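Local coordinates for DnaJ homolog subfamily C member 10 (Mus musculus, PDB 3APQ), which acts as an endoplasmic reticulum disulfide reductase that helps proteins fold correctly and misfolded ones to be degraded, represented here by its J domain and first thioredoxin domain, at residues I19-K24 / Y93-E98; K25-L30 / S84-D89; V119-P124 / R162-N167; S171-I174 / A180-K183. All coordinates share one frame; numbering follows the deposited sequence.

Contact 1: residues I19-K24 / Y93-E98; sequences IRQAFK and YDDDPE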
loop_
_atom_site.group_PDB
_atom_site.type_symbol
_atom_site.label_atom_id
_atom_site.label_comp_id
_atom_site.label_asym_id
_atom_site.label_seq_id
_atom_site.Cartn_x
_atom_site.Cartn_y
_atom_site.Cartn_z
ATOM N N ILE A 19 5.633 -9.567 1.914
ATOM C CA ILE A 19 4.444 -10.376 2.185
ATOM C C ILE A 19 3.374 -10.224 1.082
ATOM O O ILE A 19 2.821 -11.247 0.608
ATOM C CB ILE A 19 3.873 -10.108 3.595
ATOM C CG1 ILE A 19 4.925 -10.515 4.656
ATOM C CG2 ILE A 19 2.464 -10.767 3.783
ATOM C CD1 ILE A 19 4.740 -9.867 6.056
ATOM N N ARG A 20 3.064 -8.995 0.650
ATOM C CA ARG A 20 2.117 -8.853 -0.473
ATOM C C ARG A 20 2.583 -9.533 -1.704
ATOM O O ARG A 20 1.775 -10.166 -2.393
ATOM C CB ARG A 20 1.867 -7.374 -0.858
ATOM C CG ARG A 20 1.077 -6.610 0.196
ATOM C CD ARG A 20 0.636 -5.192 -0.318
ATOM N NE ARG A 20 1.802 -4.309 -0.499
ATOM C CZ ARG A 20 2.288 -3.515 0.450
ATOM N NH1 ARG A 20 1.777 -3.546 1.701
ATOM N NH2 ARG A 20 3.297 -2.695 0.162
ATOM N N GLN A 21 3.855 -9.358 -2.034
ATOM C CA GLN A 21 4.378 -9.931 -3.258
ATOM C C GLN A 21 4.297 -11.471 -3.225
ATOM O O GLN A 21 3.940 -12.116 -4.259
ATOM C CB GLN A 21 5.747 -9.376 -3.574
ATOM C CG GLN A 21 5.574 -7.826 -3.943
ATOM C CD GLN A 21 4.445 -7.630 -5.026
ATOM O OE1 GLN A 21 4.577 -8.171 -6.133
ATOM N NE2 GLN A 21 3.313 -6.932 -4.674
ATOM N N ALA A 22 4.547 -12.058 -2.057
ATOM C CA ALA A 22 4.566 -13.510 -2.003
ATOM C C ALA A 22 3.141 -14.012 -2.141
ATOM O O ALA A 22 2.900 -14.971 -2.860
ATOM C CB ALA A 22 5.180 -14.018 -0.707
ATOM N N PHE A 23 2.244 -13.390 -1.389
ATOM C CA PHE A 23 0.787 -13.675 -1.461
ATOM C C PHE A 23 0.260 -13.497 -2.894
ATOM O O PHE A 23 -0.444 -14.368 -3.412
ATOM C CB PHE A 23 0.021 -12.824 -0.414
ATOM C CG PHE A 23 -1.477 -12.881 -0.540
ATOM C CD1 PHE A 23 -2.178 -14.046 -0.266
ATOM C CD2 PHE A 23 -2.165 -11.774 -0.997
ATOM C CE1 PHE A 23 -3.597 -14.091 -0.433
ATOM C CE2 PHE A 23 -3.573 -11.791 -1.151
ATOM C CZ PHE A 23 -4.285 -12.958 -0.878
ATOM N N LYS A 24 0.572 -12.370 -3.542
ATOM C CA LYS A 24 0.124 -12.154 -4.925
ATOM C C LYS A 24 0.528 -13.261 -5.894
ATOM O O LYS A 24 -0.283 -13.727 -6.712
ATOM C CB LYS A 24 0.619 -10.803 -5.447
ATOM C CG LYS A 24 0.080 -10.497 -6.853
ATOM C CD LYS A 24 0.507 -9.095 -7.268
ATOM C CE LYS A 24 1.722 -9.051 -8.109
ATOM N NZ LYS A 24 1.646 -7.780 -8.957
ATOM N N TYR A 93 2.000 -0.209 -6.101
ATOM C CA TYR A 93 3.310 0.422 -6.339
ATOM C C TYR A 93 4.467 -0.396 -5.867
ATOM O O TYR A 93 5.543 0.167 -5.772
ATOM C CB TYR A 93 3.374 1.832 -5.690
ATOM C CG TYR A 93 2.393 2.797 -6.371
ATOM C CD1 TYR A 93 2.525 3.144 -7.730
ATOM C CD2 TYR A 93 1.310 3.328 -5.649
ATOM C CE1 TYR A 93 1.622 4.030 -8.349
ATOM C CE2 TYR A 93 0.390 4.158 -6.265
ATOM C CZ TYR A 93 0.569 4.514 -7.613
ATOM O OH TYR A 93 -0.348 5.346 -8.177
ATOM N N ASP A 94 4.245 -1.683 -5.590
ATOM C CA ASP A 94 5.282 -2.590 -5.037
ATOM C C ASP A 94 6.467 -2.854 -5.940
ATOM O O ASP A 94 7.524 -3.262 -5.457
ATOM C CB ASP A 94 4.684 -3.919 -4.613
ATOM C CG ASP A 94 3.856 -3.795 -3.318
ATOM O OD1 ASP A 94 3.851 -2.691 -2.689
ATOM O OD2 ASP A 94 3.201 -4.790 -2.951
ATOM N N ASP A 95 6.281 -2.677 -7.261
ATOM C CA ASP A 95 7.394 -2.835 -8.181
ATOM C C ASP A 95 8.010 -1.521 -8.649
ATOM O O ASP A 95 8.754 -1.553 -9.623
ATOM C CB ASP A 95 6.964 -3.623 -9.435
ATOM C CG ASP A 95 6.478 -5.003 -9.121
ATOM O OD1 ASP A 95 7.086 -5.705 -8.275
ATOM O OD2 ASP A 95 5.497 -5.437 -9.754
ATOM N N ASP A 96 7.686 -0.391 -7.985
ATOM C CA ASP A 96 8.193 0.934 -8.293
ATOM C C ASP A 96 9.063 1.359 -7.117
ATOM O O ASP A 96 8.553 1.829 -6.105
ATOM C CB ASP A 96 7.022 1.906 -8.511
ATOM C CG ASP A 96 6.027 1.334 -9.484
ATOM O OD1 ASP A 96 6.489 1.059 -10.615
ATOM O OD2 ASP A 96 4.849 1.082 -9.106
ATOM N N PRO A 97 10.396 1.174 -7.234
ATOM C CA PRO A 97 11.230 1.411 -6.065
ATOM C C PRO A 97 11.280 2.904 -5.694
ATOM O O PRO A 97 11.601 3.231 -4.550
ATOM C CB PRO A 97 12.636 0.888 -6.523
ATOM C CG PRO A 97 12.596 0.865 -7.987
ATOM C CD PRO A 97 11.146 0.508 -8.307
ATOM N N GLU A 98 10.891 3.786 -6.614
ATOM C CA GLU A 98 10.861 5.256 -6.332
ATOM C C GLU A 98 9.733 5.762 -5.465
ATOM O O GLU A 98 9.740 6.929 -5.014
ATOM C CB GLU A 98 10.806 6.037 -7.649
ATOM C CG GLU A 98 12.002 5.757 -8.609
ATOM C CD GLU A 98 11.846 4.483 -9.409
ATOM O OE1 GLU A 98 10.755 3.854 -9.360
ATOM O OE2 GLU A 98 12.822 4.124 -10.094
#

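Contact 2: residues K25-L30 / S84-D89; sequences KLALKL and SYYRYD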
loop_
_atom_site.group_PDB
_atom_site.type_symbol
_atom_site.label_atom_id
_atom_site.label_comp_id
_atom_site.label_asym_id
_atom_site.label_seq_id
_atom_site.Cartn_x
_atom_site.Cartn_y
_atom_site.Cartn_z
ATOM N N LYS A 25 1.757 -13.723 -5.802
ATOM C CA LYS A 25 2.240 -14.759 -6.665
ATOM C C LYS A 25 1.400 -16.072 -6.510
ATOM O O LYS A 25 1.072 -16.770 -7.512
ATOM C CB LYS A 25 3.728 -14.963 -6.340
ATOM C CG LYS A 25 4.405 -16.158 -7.012
ATOM C CD LYS A 25 5.789 -16.367 -6.375
ATOM C CE LYS A 25 6.077 -17.834 -6.116
ATOM N NZ LYS A 25 5.026 -18.520 -5.263
ATOM N N LEU A 26 1.088 -16.385 -5.264
ATOM C CA LEU A 26 0.279 -17.525 -4.899
ATOM C C LEU A 26 -1.117 -17.331 -5.513
ATOM O O LEU A 26 -1.656 -18.211 -6.181
ATOM C CB LEU A 26 0.202 -17.655 -3.346
ATOM C CG LEU A 26 1.322 -18.394 -2.611
ATOM C CD1 LEU A 26 2.637 -17.972 -3.111
ATOM C CD2 LEU A 26 1.323 -18.288 -1.087
ATOM N N ALA A 27 -1.681 -16.143 -5.301
ATOM C CA ALA A 27 -3.008 -15.824 -5.885
ATOM C C ALA A 27 -3.098 -15.883 -7.423
ATOM O O ALA A 27 -4.059 -16.437 -7.974
ATOM C CB ALA A 27 -3.517 -14.449 -5.371
ATOM N N LEU A 28 -2.138 -15.320 -8.128
ATOM C CA LEU A 28 -2.211 -15.336 -9.595
ATOM C C LEU A 28 -2.110 -16.750 -10.199
ATOM O O LEU A 28 -2.654 -17.008 -11.301
ATOM C CB LEU A 28 -1.177 -14.356 -10.180
ATOM C CG LEU A 28 -1.476 -12.925 -9.692
ATOM C CD1 LEU A 28 -0.468 -11.928 -10.301
ATOM C CD2 LEU A 28 -2.934 -12.578 -10.041
ATOM N N LYS A 29 -1.502 -17.694 -9.463
ATOM C CA LYS A 29 -1.419 -19.068 -9.955
ATOM C C LYS A 29 -2.590 -19.875 -9.475
ATOM O O LYS A 29 -3.176 -20.615 -10.257
ATOM C CB LYS A 29 -0.093 -19.769 -9.571
ATOM C CG LYS A 29 -0.086 -21.336 -9.821
ATOM C CD LYS A 29 1.325 -21.925 -10.137
ATOM C CE LYS A 29 1.231 -23.355 -10.748
ATOM N NZ LYS A 29 0.475 -24.371 -9.860
ATOM N N LEU A 30 -2.947 -19.717 -8.211
ATOM C CA LEU A 30 -3.880 -20.633 -7.554
ATOM C C LEU A 30 -5.333 -20.213 -7.356
ATOM O O LEU A 30 -6.083 -20.973 -6.773
ATOM C CB LEU A 30 -3.372 -20.918 -6.131
ATOM C CG LEU A 30 -1.982 -21.553 -5.983
ATOM C CD1 LEU A 30 -1.697 -21.783 -4.488
ATOM C CD2 LEU A 30 -1.850 -22.827 -6.803
ATOM N N SER A 84 -8.590 -10.868 -11.069
ATOM C CA SER A 84 -8.318 -9.567 -11.667
ATOM C C SER A 84 -7.907 -8.527 -10.609
ATOM O O SER A 84 -7.022 -7.707 -10.835
ATOM C CB SER A 84 -9.585 -9.052 -12.370
ATOM O OG SER A 84 -9.196 -7.920 -13.108
ATOM N N TYR A 85 -8.597 -8.535 -9.486
ATOM C CA TYR A 85 -8.201 -7.692 -8.375
ATOM C C TYR A 85 -6.733 -7.939 -8.003
ATOM O O TYR A 85 -5.987 -6.976 -7.813
ATOM C CB TYR A 85 -9.095 -7.950 -7.142
ATOM C CG TYR A 85 -8.648 -7.192 -5.897
ATOM C CD1 TYR A 85 -9.169 -5.937 -5.600
ATOM C CD2 TYR A 85 -7.704 -7.748 -5.020
ATOM C CE1 TYR A 85 -8.762 -5.248 -4.464
ATOM C CE2 TYR A 85 -7.295 -7.075 -3.882
ATOM C CZ TYR A 85 -7.811 -5.818 -3.631
ATOM O OH TYR A 85 -7.407 -5.177 -2.504
ATOM N N TYR A 86 -6.300 -9.204 -7.873
ATOM C CA TYR A 86 -4.895 -9.454 -7.480
ATOM C C TYR A 86 -3.940 -9.094 -8.611
ATOM O O TYR A 86 -2.801 -8.676 -8.381
ATOM C CB TYR A 86 -4.672 -10.897 -7.003
ATOM C CG TYR A 86 -5.489 -11.143 -5.771
ATOM C CD1 TYR A 86 -5.208 -10.479 -4.569
ATOM C CD2 TYR A 86 -6.598 -11.986 -5.831
ATOM C CE1 TYR A 86 -6.016 -10.682 -3.427
ATOM C CE2 TYR A 86 -7.393 -12.201 -4.705
ATOM C CZ TYR A 86 -7.113 -11.526 -3.524
ATOM O OH TYR A 86 -7.927 -11.771 -2.455
ATOM N N ARG A 87 -4.410 -9.258 -9.848
ATOM C CA ARG A 87 -3.513 -9.054 -10.962
ATOM C C ARG A 87 -3.254 -7.583 -11.164
ATOM O O ARG A 87 -2.149 -7.208 -11.481
ATOM C CB ARG A 87 -4.141 -9.683 -12.248
ATOM C CG ARG A 87 -3.299 -9.382 -13.546
ATOM C CD ARG A 87 -1.944 -10.102 -13.505
ATOM N NE ARG A 87 -1.139 -9.754 -14.697
ATOM C CZ ARG A 87 -0.548 -8.595 -14.898
ATOM N NH1 ARG A 87 -0.615 -7.638 -13.966
ATOM N NH2 ARG A 87 0.152 -8.369 -16.003
ATOM N N TYR A 88 -4.285 -6.728 -11.012
ATOM C CA TYR A 88 -4.152 -5.347 -11.425
ATOM C C TYR A 88 -4.401 -4.324 -10.296
ATOM O O TYR A 88 -4.057 -3.161 -10.482
ATOM C CB TYR A 88 -5.120 -5.017 -12.553
ATOM C CG TYR A 88 -4.825 -5.757 -13.851
ATOM C CD1 TYR A 88 -3.697 -5.429 -14.628
ATOM C CD2 TYR A 88 -5.640 -6.776 -14.272
ATOM C CE1 TYR A 88 -3.418 -6.126 -15.862
ATOM C CE2 TYR A 88 -5.380 -7.501 -15.499
ATOM C CZ TYR A 88 -4.259 -7.153 -16.274
ATOM O OH TYR A 88 -3.972 -7.820 -17.461
ATOM N N ASP A 89 -4.978 -4.756 -9.161
ATOM C CA ASP A 89 -5.457 -3.764 -8.159
ATOM C C ASP A 89 -4.913 -4.001 -6.746
ATOM O O ASP A 89 -5.533 -3.585 -5.758
ATOM C CB ASP A 89 -7.002 -3.734 -8.105
ATOM C CG ASP A 89 -7.549 -2.357 -7.634
ATOM O OD1 ASP A 89 -6.817 -1.336 -7.586
ATOM O OD2 ASP A 89 -8.719 -2.297 -7.285
#

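Contact 3: residues V119-P124 / R162-N167; sequences VNFYSP and RMKGVN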
loop_
_atom_site.group_PDB
_atom_site.type_symbol
_atom_site.label_atom_id
_atom_site.label_comp_id
_atom_site.label_asym_id
_atom_site.label_seq_id
_atom_site.Cartn_x
_atom_site.Cartn_y
_atom_site.Cartn_z
ATOM N N VAL A 119 2.430 12.526 -1.099
ATOM C CA VAL A 119 1.760 11.248 -0.925
ATOM C C VAL A 119 0.435 11.164 -1.717
ATOM O O VAL A 119 -0.397 12.083 -1.690
ATOM C CB VAL A 119 1.474 11.009 0.579
ATOM C CG1 VAL A 119 0.711 9.647 0.802
ATOM C CG2 VAL A 119 2.799 11.040 1.343
ATOM N N ASN A 120 0.287 10.050 -2.429
ATOM C CA ASN A 120 -0.893 9.718 -3.197
ATOM C C ASN A 120 -1.728 8.782 -2.345
ATOM O O ASN A 120 -1.305 7.623 -2.106
ATOM C CB ASN A 120 -0.461 9.005 -4.479
ATOM C CG ASN A 120 -1.623 8.464 -5.285
ATOM O OD1 ASN A 120 -2.787 8.656 -4.932
ATOM N ND2 ASN A 120 -1.307 7.835 -6.409
ATOM N N PHE A 121 -2.874 9.289 -1.884
ATOM C CA PHE A 121 -3.871 8.507 -1.134
ATOM C C PHE A 121 -4.841 7.929 -2.153
ATOM O O PHE A 121 -5.567 8.669 -2.840
ATOM C CB PHE A 121 -4.660 9.361 -0.127
ATOM C CG PHE A 121 -3.838 9.847 1.037
ATOM C CD1 PHE A 121 -3.849 9.166 2.236
ATOM C CD2 PHE A 121 -3.099 11.025 0.926
ATOM C CE1 PHE A 121 -3.082 9.625 3.312
ATOM C CE2 PHE A 121 -2.311 11.482 1.993
ATOM C CZ PHE A 121 -2.320 10.779 3.184
ATOM N N TYR A 122 -4.834 6.621 -2.275
ATOM C CA TYR A 122 -5.670 5.948 -3.294
ATOM C C TYR A 122 -6.541 4.873 -2.644
ATOM O O TYR A 122 -6.454 4.622 -1.442
ATOM C CB TYR A 122 -4.735 5.401 -4.417
ATOM C CG TYR A 122 -3.805 4.282 -3.961
ATOM C CD1 TYR A 122 -4.211 2.969 -4.110
ATOM C CD2 TYR A 122 -2.546 4.517 -3.384
ATOM C CE1 TYR A 122 -3.446 1.903 -3.684
ATOM C CE2 TYR A 122 -1.728 3.379 -2.936
ATOM C CZ TYR A 122 -2.205 2.099 -3.122
ATOM O OH TYR A 122 -1.522 0.917 -2.780
ATOM N N SER A 123 -7.428 4.244 -3.421
ATOM C CA SER A 123 -8.283 3.208 -2.888
ATOM C C SER A 123 -8.429 2.142 -3.980
ATOM O O SER A 123 -8.367 2.480 -5.165
ATOM C CB SER A 123 -9.634 3.792 -2.471
ATOM O OG SER A 123 -10.544 2.794 -2.057
ATOM N N PRO A 124 -8.582 0.860 -3.578
ATOM C CA PRO A 124 -8.781 -0.186 -4.580
ATOM C C PRO A 124 -10.119 0.076 -5.343
ATOM O O PRO A 124 -11.030 0.710 -4.803
ATOM C CB PRO A 124 -8.871 -1.482 -3.727
ATOM C CG PRO A 124 -9.202 -1.033 -2.336
ATOM C CD PRO A 124 -8.421 0.282 -2.228
ATOM N N ARG A 162 -9.286 8.907 6.690
ATOM C CA ARG A 162 -10.297 9.811 7.245
ATOM C C ARG A 162 -9.626 10.861 8.110
ATOM O O ARG A 162 -9.976 12.054 8.059
ATOM C CB ARG A 162 -11.377 9.066 8.041
ATOM C CG ARG A 162 -12.363 10.027 8.699
ATOM C CD ARG A 162 -13.501 9.231 9.338
ATOM N NE ARG A 162 -14.262 8.564 8.295
ATOM C CZ ARG A 162 -15.282 9.150 7.661
ATOM N NH1 ARG A 162 -15.639 10.387 8.008
ATOM N NH2 ARG A 162 -15.952 8.504 6.707
ATOM N N MET A 163 -8.645 10.417 8.876
ATOM C CA MET A 163 -7.947 11.291 9.816
ATOM C C MET A 163 -7.294 12.446 9.055
ATOM O O MET A 163 -7.275 13.591 9.532
ATOM C CB MET A 163 -6.896 10.501 10.580
ATOM C CG MET A 163 -7.476 9.591 11.657
ATOM S SD MET A 163 -6.216 8.558 12.430
ATOM C CE MET A 163 -4.695 9.336 11.884
ATOM N N LYS A 164 -6.777 12.143 7.874
ATOM C CA LYS A 164 -6.062 13.139 7.103
ATOM C C LYS A 164 -6.971 13.935 6.178
ATOM O O LYS A 164 -6.481 14.671 5.276
ATOM C CB LYS A 164 -4.922 12.487 6.329
ATOM C CG LYS A 164 -3.976 11.688 7.216
ATOM C CD LYS A 164 -3.369 12.608 8.309
ATOM C CE LYS A 164 -2.736 11.788 9.444
ATOM N NZ LYS A 164 -2.327 12.648 10.621
ATOM N N GLY A 165 -8.269 13.808 6.410
ATOM C CA GLY A 165 -9.282 14.522 5.633
ATOM C C GLY A 165 -9.307 14.073 4.178
ATOM O O GLY A 165 -9.413 14.910 3.269
ATOM N N VAL A 166 -9.155 12.764 3.966
ATOM C CA VAL A 166 -9.261 12.155 2.651
ATOM C C VAL A 166 -10.567 11.353 2.519
ATOM O O VAL A 166 -10.700 10.277 3.102
ATOM C CB VAL A 166 -8.103 11.172 2.401
ATOM C CG1 VAL A 166 -8.323 10.500 1.045
ATOM C CG2 VAL A 166 -6.752 11.906 2.439
ATOM N N ASN A 167 -11.497 11.844 1.710
ATOM C CA ASN A 167 -12.791 11.147 1.517
ATOM C C ASN A 167 -13.101 10.818 0.067
ATOM O O ASN A 167 -14.209 10.365 -0.220
ATOM C CB ASN A 167 -13.972 11.955 2.097
ATOM C CG ASN A 167 -13.707 13.485 2.106
ATOM O OD1 ASN A 167 -13.559 14.097 3.183
ATOM N ND2 ASN A 167 -13.608 14.093 0.899
#

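Contact 4: residues S171-I174 / A180-K183; sequences SLFI and AAVK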
loop_
_atom_site.group_PDB
_atom_site.type_symbol
_atom_site.label_atom_id
_atom_site.label_comp_id
_atom_site.label_asym_id
_atom_site.label_seq_id
_atom_site.Cartn_x
_atom_site.Cartn_y
_atom_site.Cartn_z
ATOM N N SER A 171 -6.260 11.324 -3.709
ATOM C CA SER A 171 -6.023 12.619 -3.051
ATOM C C SER A 171 -4.527 12.763 -2.851
ATOM O O SER A 171 -3.876 11.872 -2.305
ATOM C CB SER A 171 -6.796 12.725 -1.724
ATOM O OG SER A 171 -8.115 13.093 -2.042
ATOM N N LEU A 172 -3.968 13.837 -3.379
ATOM C CA LEU A 172 -2.515 13.992 -3.336
ATOM C C LEU A 172 -2.176 15.180 -2.425
ATOM O O LEU A 172 -2.668 16.298 -2.634
ATOM C CB LEU A 172 -1.904 14.227 -4.732
ATOM C CG LEU A 172 -2.315 13.395 -5.979
ATOM C CD1 LEU A 172 -1.420 13.553 -7.199
ATOM C CD2 LEU A 172 -2.617 11.950 -5.777
ATOM N N PHE A 173 -1.351 14.926 -1.416
ATOM C CA PHE A 173 -1.041 15.958 -0.418
ATOM C C PHE A 173 0.441 16.001 -0.218
ATOM O O PHE A 173 1.110 14.942 -0.159
ATOM C CB PHE A 173 -1.646 15.601 0.923
ATOM C CG PHE A 173 -3.120 15.903 1.052
ATOM C CD1 PHE A 173 -3.548 17.193 1.448
ATOM C CD2 PHE A 173 -4.080 14.917 0.827
ATOM C CE1 PHE A 173 -4.932 17.493 1.612
ATOM C CE2 PHE A 173 -5.463 15.205 0.996
ATOM C CZ PHE A 173 -5.880 16.493 1.374
ATOM N N ILE A 174 0.967 17.205 -0.049
ATOM C CA ILE A 174 2.375 17.321 0.291
ATOM C C ILE A 174 2.521 17.708 1.777
ATOM O O ILE A 174 1.725 18.515 2.317
ATOM C CB ILE A 174 3.078 18.198 -0.742
ATOM C CG1 ILE A 174 4.582 18.040 -0.668
ATOM C CG2 ILE A 174 2.660 19.643 -0.610
ATOM C CD1 ILE A 174 5.295 18.378 -2.005
ATOM N N ALA A 180 1.493 22.988 7.600
ATOM C CA ALA A 180 0.172 22.421 7.274
ATOM C C ALA A 180 0.288 21.675 5.929
ATOM O O ALA A 180 0.965 22.160 5.024
ATOM C CB ALA A 180 -0.903 23.534 7.206
ATOM N N ALA A 181 -0.326 20.497 5.816
ATOM C CA ALA A 181 -0.397 19.784 4.554
ATOM C C ALA A 181 -1.018 20.643 3.452
ATOM O O ALA A 181 -1.933 21.439 3.712
ATOM C CB ALA A 181 -1.228 18.523 4.730
ATOM N N VAL A 182 -0.497 20.529 2.236
ATOM C CA VAL A 182 -1.056 21.216 1.081
ATOM C C VAL A 182 -1.573 20.181 0.057
ATOM O O VAL A 182 -0.821 19.308 -0.411
ATOM C CB VAL A 182 0.002 22.137 0.445
ATOM C CG1 VAL A 182 -0.486 22.689 -0.915
ATOM C CG2 VAL A 182 0.434 23.263 1.442
ATOM N N LYS A 183 -2.838 20.307 -0.314
ATOM C CA LYS A 183 -3.431 19.459 -1.339
ATOM C C LYS A 183 -3.014 19.923 -2.740
ATOM O O LYS A 183 -3.065 21.126 -3.035
ATOM C CB LYS A 183 -4.946 19.529 -1.225
ATOM C CG LYS A 183 -5.667 18.626 -2.161
ATOM C CD LYS A 183 -7.162 18.704 -1.967
ATOM C CE LYS A 183 -7.845 17.668 -2.869
ATOM N NZ LYS A 183 -9.291 17.534 -2.453
#

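Contact 1: residues I19-K24 / Y93-E98
R20 and D94 meet side-on: the NE and NH2 edge of the guanidinium faces the two carboxylate oxygens, and the two planes lie only 29° apart, nearly coplanar. R20 NE donates to D94 OD2 over 2.9 Å, using the syn lone pair of that oxygen. R20 NH2 reaches D94 OD1, also at 2.9 Å, and here the donor stands somewhat out of the carboxylate plane. Both bonds are fairly straight, so this is a bidentate salt bridge with one nitrogen for each oxygen. The R20 chain runs extended to CD and then bends at chi3 (-68°), which turns the NE edge toward the acid.

Q21, the next residue of the helix, comes from the other side of D94 OD2. Its NE2 takes the anti lone pair at 2.8 Å, with the amide almost perpendicular to the carboxylate and the bond less straight (140°). Three bonds, two from R20 to both oxygens and one from Q21 to OD2, should together hold the carboxylate against rotation. A leucine at D94 has no oxygen to offer, which would probably leave the buried R20 charge dependent on E103 and set the Q21 amide free to turn.

At the periphery, K24 NZ stands 4.6 Å from D95 OD2, too far for a salt bridge. R20 NH1 has a second acidic partner, E103, and R17 bonds the carbonyl of D94. The whole is a bidentate arginine-aspartate salt bridge between a J-domain helix and the type I beta turn, Y93 to D96, that lies between helix 83-88 and strand 100-101.

Contact 2: residues K25-L30 / S84-D89
The helical segments 25-30 and 84-88 pass 9.2 Å apart at their axes with a signed crossing angle of -135°, and the nearest CA pair is L28 with R87. This is helix-to-helix packing of helix 16-30 in the J domain against the short helix 83-88 further along the chain. No hydrogen bond spans the two segments; the touching side-chain atoms are carbons, with L28 CD2 also against the R87 backbone.

A27 and Y86 form the inner part. The methyl CB of A27 lies over one face of the Y86 ring, 4.2 Å from the centroid and 27° off the normal, a CH-pi contact displaced toward the CG side. The phenol end of Y86 is held elsewhere, by a bond between its OH and the backbone N of E81, while F23 meets the ring with the planes at about 90°. L28 O accepts from NE1 of W83, a polar tie just beyond the segment.

L28 supplies the outer part. With CG anti to its carbonyl carbon (chi1 -61°), its end comes nearer helix 83-88. The side chain crosses that of R87 at about a right angle and splits its two methyls: CD1 lies 4.0 Å from R87 CD, where the arginine chain runs past, and CD2 settles against the helix backbone, 3.6 Å from R87 N.

Contact 3: residues V119-P124 / R162-N167
F121 and V166 pack together in the thioredoxin fold, where F121 belongs to the central strand 117-122 and V166 to the connection between helix 158-163 and strand 171-175. Their CA atoms, 7.5 Å apart, are the closest pair between the segments, and both side chains are buried.

The aromatic interaction comes first. V166 sets its CG2 methyl over one face of the F121 ring, 4.0 Å from the centroid and 18° off the normal, which meets the geometry of a CH-pi contact. The opposite face is taken by CG1 of V119, two residues back on the same strand, so the ring is sandwiched between two valine methyls. F121 CG lies anti to its own carbonyl carbon (chi1 -69°), and this torsion carries the ring toward the loop.

Purely apolar contacts add to this. The second methyl of V166, CG1, comes to 4.0 Å from F121 CB, so the valine straddles the root of the phenylalanine. K164 CB approaches F121 CZ obliquely at 4.4 Å, a looser touch from which the lysine chain then leads away. F121 also packs on V152 and F175 of the two neighbouring strands.

Backbone hydrogen bonding fixes the valine's position. Helix 158-163 ends in a Schellman motif, with V166 N bonded to C161 O and G165 taking the positive phi of the C-prime position. C161 is disulfide-bonded to C154, which ties this helix to the residue just after strand 148-153. Within the turn, G165 N donates to R162 O at 3.0 Å.

Contact 4: residues S171-I174 / A180-K183
With chi1 at -80°, F173 carries its CG beside the backbone N, and chi2 (-86°) turns the ring against K183, whose own CG is anti to N with the chain fully extended. The two side chains lie on the same sheet face as a non-hydrogen-bonded antiparallel pair. K183 CB comes to 3.5 Å from F173 CE1, while its CG lies over the ring face, offset toward the rim. A181 CB adds an oblique touch at F173 CD1. Cutting F173 back to alanine is likely to leave the aliphatic stem of K183 without its ring surface and open a gap beside V166.

I174 and V182, the hydrogen-bonded pair, exchange both backbone bonds: I174 N to V182 O at 2.8 Å, nearly straight (171°), and V182 N to I174 O at 3.0 Å. Their side chains run side by side on the other face, I174 CG2 against V182 CB at 3.8 Å.

These two strands form the C-terminal beta hairpin of the thioredoxin fold, with 182-183 at the sheet's edge. Strand 171-175 also pairs antiparallel with 117-122. F173 faces F121 and V166, whereas helix 190-202 packs on I174 and V182 through F196.

How the contacts relate
From the N terminus, helix 16-30 supplies the first segment of contacts 1 and 2. Contact 1 closes the longer loop, from 19-24 to 93-98, and contact 2 a shorter one within it, from 25-30 to 84-89. Together they fix the J domain, helix 83-88 and the 93-96 turn to one another. Contacts 3 and 4 follow in series and lie wholly in the thioredoxin domain: contact 3 joins the central strand to the loop after helix 158-163, and contact 4 is the local hairpin. They adjoin through the pairing of strands 117-122 and 171-175. Contacts 1 and 3 touch where Y93 packs on N120 and Y122, and contacts 2 and 3 where Y85 and D89 meet P124.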